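Side-chain contacts in lipase (Rhizopus chinensis, PDB 6A0W), which probably hydrolyses the ester bonds of lipids such as triacylglycerols, as a fungal lipase of the class 3 family with an alpha/beta-hydrolase fold: residues A[42-47]-A[222-227]; A[48-53]-A[72-77]. One frame throughout, in Å; residues are numbered along the deposited sequence.

Contact 1. Residues A[42-47]-A[222-227]; sequences KELTNY and PFHRTV
The hydroxyl oxygen OG1 of Thr-226 is hydrogen-bonded to Ser-250 OG on strand 248-252 and is met by the side chain of Leu-44, whose CD2 lies 3.7 Å from Thr-226 OG1. Leu-44 CD1 comes within 4.1 Å of Thr-226 OG1, and Leu-44 CB lies equally near, so the isobutyl group spreads over an oxygen that already has a polar partner in the sheet. Both residues are buried. The rotation of Thr-226 about its first torsion (chi1 -60°) presents the hydroxyl, not the methyl, to Leu-44. In Leu-44, CD1 continues the chain in an extended line (chi2 166°), which leaves CD2 as the branch that reaches furthest into the contact. That methyl also approaches His-224, coming obliquely to its imidazole and reaching 4.4 Å between Leu-44 CD2 and His-224 CB. Its two partners, two residues apart on the strand, point to the same face of the sheet, whereas Arg-225 points away from the helix and lays its CG 3.4 Å above the ring plane of Phe-223.

At the edge of the contact, Glu-43 OE1 stays 5.1 Å from His-224 NE2. The carboxylate, and more so a bound sulfate, would tend to favour a protonated imidazole, though its charge is not seen. The nearest atoms of that sulfate and the His-224 side chain are about 3 Å apart; the ion probably came from the crystallisation liquor. Tyr-200 of the adjacent strand 197-202 stacks on the His-224 ring, and its hydroxyl makes a weak hydrogen bond to Glu-43 OE1. The whole arrangement is that of a helix lying over one face of the central mixed sheet, the layered packing that characterises the alpha/beta-hydrolase fold.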
# COMPACT_ATOMS: atom_id res chain seq x y z
N LYS A 42 -10.64 -11.18 5.83
CA LYS A 42 -10.67 -10.46 7.08
C LYS A 42 -9.34 -9.78 7.40
O LYS A 42 -9.28 -8.68 7.95
CB LYS A 42 -11.03 -11.41 8.20
CG LYS A 42 -11.32 -10.73 9.53
CD LYS A 42 -11.86 -11.75 10.51
CE LYS A 42 -12.91 -11.16 11.43
NZ LYS A 42 -12.36 -10.98 12.80
N GLU A 43 -8.25 -10.46 7.10
CA GLU A 43 -6.95 -9.93 7.47
C GLU A 43 -6.58 -8.77 6.54
O GLU A 43 -6.10 -7.72 7.00
CB GLU A 43 -5.92 -11.05 7.45
CG GLU A 43 -4.50 -10.55 7.30
CD GLU A 43 -3.52 -11.69 7.27
OE1 GLU A 43 -3.19 -12.15 6.16
OE2 GLU A 43 -3.11 -12.08 8.37
N LEU A 44 -6.89 -8.90 5.25
CA LEU A 44 -6.63 -7.81 4.32
C LEU A 44 -7.49 -6.60 4.70
O LEU A 44 -7.04 -5.45 4.66
CB LEU A 44 -6.93 -8.21 2.88
CG LEU A 44 -6.13 -9.41 2.41
CD1 LEU A 44 -6.76 -9.93 1.12
CD2 LEU A 44 -4.66 -9.00 2.19
N THR A 45 -8.71 -6.88 5.15
CA THR A 45 -9.65 -5.84 5.49
C THR A 45 -9.09 -5.08 6.68
O THR A 45 -9.25 -3.85 6.78
CB THR A 45 -11.06 -6.43 5.83
OG1 THR A 45 -11.61 -7.02 4.65
CG2 THR A 45 -12.00 -5.37 6.30
N ASN A 46 -8.57 -5.81 7.65
CA ASN A 46 -8.17 -5.19 8.92
C ASN A 46 -6.99 -4.19 8.72
O ASN A 46 -7.02 -3.05 9.20
CB ASN A 46 -7.89 -6.27 9.96
CG ASN A 46 -9.19 -6.82 10.61
OD1 ASN A 46 -9.27 -6.94 11.83
ND2 ASN A 46 -10.25 -7.09 9.81
N TYR A 47 -6.03 -4.58 7.89
CA TYR A 47 -4.91 -3.73 7.53
C TYR A 47 -5.26 -2.62 6.53
O TYR A 47 -4.65 -1.55 6.57
CB TYR A 47 -3.75 -4.62 7.03
CG TYR A 47 -3.26 -5.61 8.08
CD1 TYR A 47 -3.22 -5.25 9.43
CD2 TYR A 47 -2.81 -6.87 7.74
CE1 TYR A 47 -2.79 -6.13 10.40
CE2 TYR A 47 -2.35 -7.76 8.70
CZ TYR A 47 -2.28 -7.35 10.02
OH TYR A 47 -1.94 -8.23 10.99
N PRO A 222 6.72 -10.80 2.95
CA PRO A 222 5.40 -10.86 2.30
C PRO A 222 4.89 -9.46 1.96
O PRO A 222 4.96 -8.56 2.78
CB PRO A 222 4.53 -11.51 3.39
CG PRO A 222 5.50 -12.36 4.16
CD PRO A 222 6.67 -11.42 4.29
N PHE A 223 4.65 -9.23 0.69
CA PHE A 223 4.13 -7.97 0.21
C PHE A 223 2.76 -8.22 -0.44
O PHE A 223 2.68 -8.79 -1.52
CB PHE A 223 5.12 -7.43 -0.83
CG PHE A 223 4.68 -6.16 -1.52
CD1 PHE A 223 3.92 -5.22 -0.87
CD2 PHE A 223 5.07 -5.91 -2.82
CE1 PHE A 223 3.54 -4.07 -1.52
CE2 PHE A 223 4.59 -4.81 -3.51
CZ PHE A 223 3.90 -3.84 -2.83
N HIS A 224 1.71 -7.69 0.18
CA HIS A 224 0.35 -7.94 -0.28
C HIS A 224 -0.18 -6.70 -0.98
O HIS A 224 -0.13 -5.60 -0.42
CB HIS A 224 -0.54 -8.23 0.93
CG HIS A 224 -0.12 -9.42 1.71
ND1 HIS A 224 -0.66 -10.67 1.49
CD2 HIS A 224 0.71 -9.54 2.77
CE1 HIS A 224 -0.12 -11.52 2.35
NE2 HIS A 224 0.69 -10.85 3.16
N ARG A 225 -0.58 -6.85 -2.24
CA ARG A 225 -1.18 -5.75 -2.98
C ARG A 225 -2.67 -6.03 -3.22
O ARG A 225 -3.03 -6.71 -4.19
CB ARG A 225 -0.49 -5.53 -4.31
CG ARG A 225 0.99 -5.19 -4.19
CD ARG A 225 1.58 -4.77 -5.52
NE ARG A 225 1.46 -5.79 -6.53
CZ ARG A 225 0.53 -5.83 -7.48
NH1 ARG A 225 -0.39 -4.87 -7.56
NH2 ARG A 225 0.59 -6.79 -8.41
N THR A 226 -3.52 -5.42 -2.41
CA THR A 226 -4.96 -5.46 -2.63
C THR A 226 -5.40 -4.38 -3.60
O THR A 226 -4.86 -3.26 -3.60
CB THR A 226 -5.73 -5.39 -1.32
OG1 THR A 226 -5.35 -6.49 -0.50
CG2 THR A 226 -7.26 -5.41 -1.60
N VAL A 227 -6.16 -4.80 -4.61
CA VAL A 227 -6.70 -3.92 -5.61
C VAL A 227 -8.20 -4.04 -5.80
O VAL A 227 -8.74 -5.15 -5.76
CB VAL A 227 -5.87 -3.80 -6.90
CG1 VAL A 227 -4.57 -4.54 -6.90
CG2 VAL A 227 -6.63 -3.75 -8.19

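Contact 2. Residues A[48-53]-A[72-77]; sequences AGVAAT and KYVPDG
Helix 38-53 passes the end of helix 68-73 most closely at Gly-49 and Tyr-73, whose CA atoms are 6.5 Å apart, and the second backbone leaves helical geometry at Val-74. The tyrosine ring lies against the bare CA of Gly-49, on the side where a side chain would point: Tyr-73 CD2 comes to 3.8 Å from Gly-49 CA, approaching obliquely, with CE2 almost as near. Lys-72 CG lies over the centre of one face of the same ring, 3.9 Å above its plane.

Next to this, two valines meet through one methyl each, Val-50 CG2 lying 3.8 Å from Val-74 CG2. The same rotation in both (chi1 180° and -162°) makes CG2 the methyl that meets its counterpart, the side chains crossing at a slant.

One turn on, Thr-53 gives Val-50 O two bonds, from its backbone N and from OG1, the latter 2.6 Å from Val-50 O, in the carbonyl plane and on a lone pair. Val-74 begins a type I beta turn that ends at Gly-77. A close glycine-aromatic contact thus joins the two helices, while both valines touch Tyr-104 of strand 102-108, as helices cover the central sheet in the alpha/beta-hydrolase fold.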
# COMPACT_ATOMS: atom_id res chain seq x y z
N ALA A 48 -6.29 -2.84 5.70
CA ALA A 48 -6.89 -1.76 4.93
C ALA A 48 -7.52 -0.71 5.82
O ALA A 48 -7.47 0.51 5.54
CB ALA A 48 -7.90 -2.28 3.93
N GLY A 49 -8.12 -1.16 6.89
CA GLY A 49 -8.72 -0.25 7.84
C GLY A 49 -7.66 0.58 8.50
O GLY A 49 -7.88 1.78 8.70
N VAL A 50 -6.57 -0.05 8.93
CA VAL A 50 -5.48 0.72 9.55
C VAL A 50 -4.91 1.78 8.61
O VAL A 50 -4.76 2.96 8.93
CB VAL A 50 -4.36 -0.21 10.05
CG1 VAL A 50 -3.24 0.61 10.70
CG2 VAL A 50 -4.92 -1.19 11.08
N ALA A 51 -4.74 1.40 7.36
CA ALA A 51 -4.31 2.33 6.37
C ALA A 51 -5.24 3.51 6.21
O ALA A 51 -4.78 4.66 6.04
CB ALA A 51 -4.14 1.63 5.05
N ALA A 52 -6.54 3.25 6.35
CA ALA A 52 -7.53 4.32 6.22
C ALA A 52 -7.43 5.37 7.28
O ALA A 52 -7.84 6.52 7.06
CB ALA A 52 -8.96 3.75 6.19
N THR A 53 -6.98 4.99 8.47
CA THR A 53 -6.91 5.92 9.58
C THR A 53 -5.88 7.03 9.33
O THR A 53 -5.93 8.08 9.95
CB THR A 53 -6.54 5.24 10.90
OG1 THR A 53 -5.23 4.65 10.80
CG2 THR A 53 -7.57 4.17 11.26
N LYS A 72 -12.49 0.37 15.73
CA LYS A 72 -12.94 -0.85 15.13
C LYS A 72 -11.81 -1.84 14.90
O LYS A 72 -11.99 -3.01 15.16
CB LYS A 72 -13.57 -0.54 13.79
CG LYS A 72 -14.17 -1.75 13.10
CD LYS A 72 -15.07 -1.30 11.97
CE LYS A 72 -15.84 -2.49 11.46
NZ LYS A 72 -16.99 -1.97 10.68
N TYR A 73 -10.71 -1.43 14.26
CA TYR A 73 -9.69 -2.42 13.86
C TYR A 73 -8.54 -2.59 14.88
O TYR A 73 -7.94 -3.64 14.97
CB TYR A 73 -9.19 -2.16 12.43
CG TYR A 73 -10.27 -2.32 11.38
CD1 TYR A 73 -10.76 -3.59 11.04
CD2 TYR A 73 -10.87 -1.20 10.77
CE1 TYR A 73 -11.79 -3.75 10.12
CE2 TYR A 73 -11.91 -1.35 9.85
CZ TYR A 73 -12.37 -2.62 9.56
OH TYR A 73 -13.39 -2.80 8.65
N VAL A 74 -8.24 -1.56 15.65
CA VAL A 74 -7.22 -1.68 16.69
C VAL A 74 -7.70 -1.01 17.97
O VAL A 74 -7.24 0.09 18.31
CB VAL A 74 -5.88 -1.05 16.29
CG1 VAL A 74 -4.80 -1.61 17.20
CG2 VAL A 74 -5.55 -1.31 14.83
N PRO A 75 -8.67 -1.65 18.65
CA PRO A 75 -9.32 -0.99 19.77
C PRO A 75 -8.35 -0.63 20.88
O PRO A 75 -8.53 0.38 21.53
CB PRO A 75 -10.36 -2.02 20.25
CG PRO A 75 -10.22 -3.21 19.36
CD PRO A 75 -9.46 -2.78 18.14
N ASP A 76 -7.32 -1.43 21.10
CA ASP A 76 -6.36 -1.14 22.16
C ASP A 76 -5.14 -0.39 21.63
O ASP A 76 -4.14 -0.24 22.34
CB ASP A 76 -5.94 -2.43 22.86
CG ASP A 76 -4.83 -3.17 22.10
OD1 ASP A 76 -4.79 -3.14 20.84
OD2 ASP A 76 -4.02 -3.82 22.78
N GLY A 77 -5.24 0.18 20.43
CA GLY A 77 -4.10 0.87 19.84
C GLY A 77 -3.54 1.99 20.70
O GLY A 77 -4.29 2.77 21.27

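From the N terminus, helix 38-53 supplies the first side of both contacts, residues 42-47 to contact 1 and residues 48-53 to contact 2. The chain then runs through helix 68-73, where contact 2 closes a short loop with 18 intervening residues, before entering the edge strand 78-85. It builds most of the central sheet and its helices before strand 223-228 closes contact 1, so the smaller loop is nested inside the larger. The helix is thereby tied to both the middle of the sheet and helix 68-73. The contacts also touch directly: Asn-46 CG packs 3.6 Å from Tyr-73 CD1.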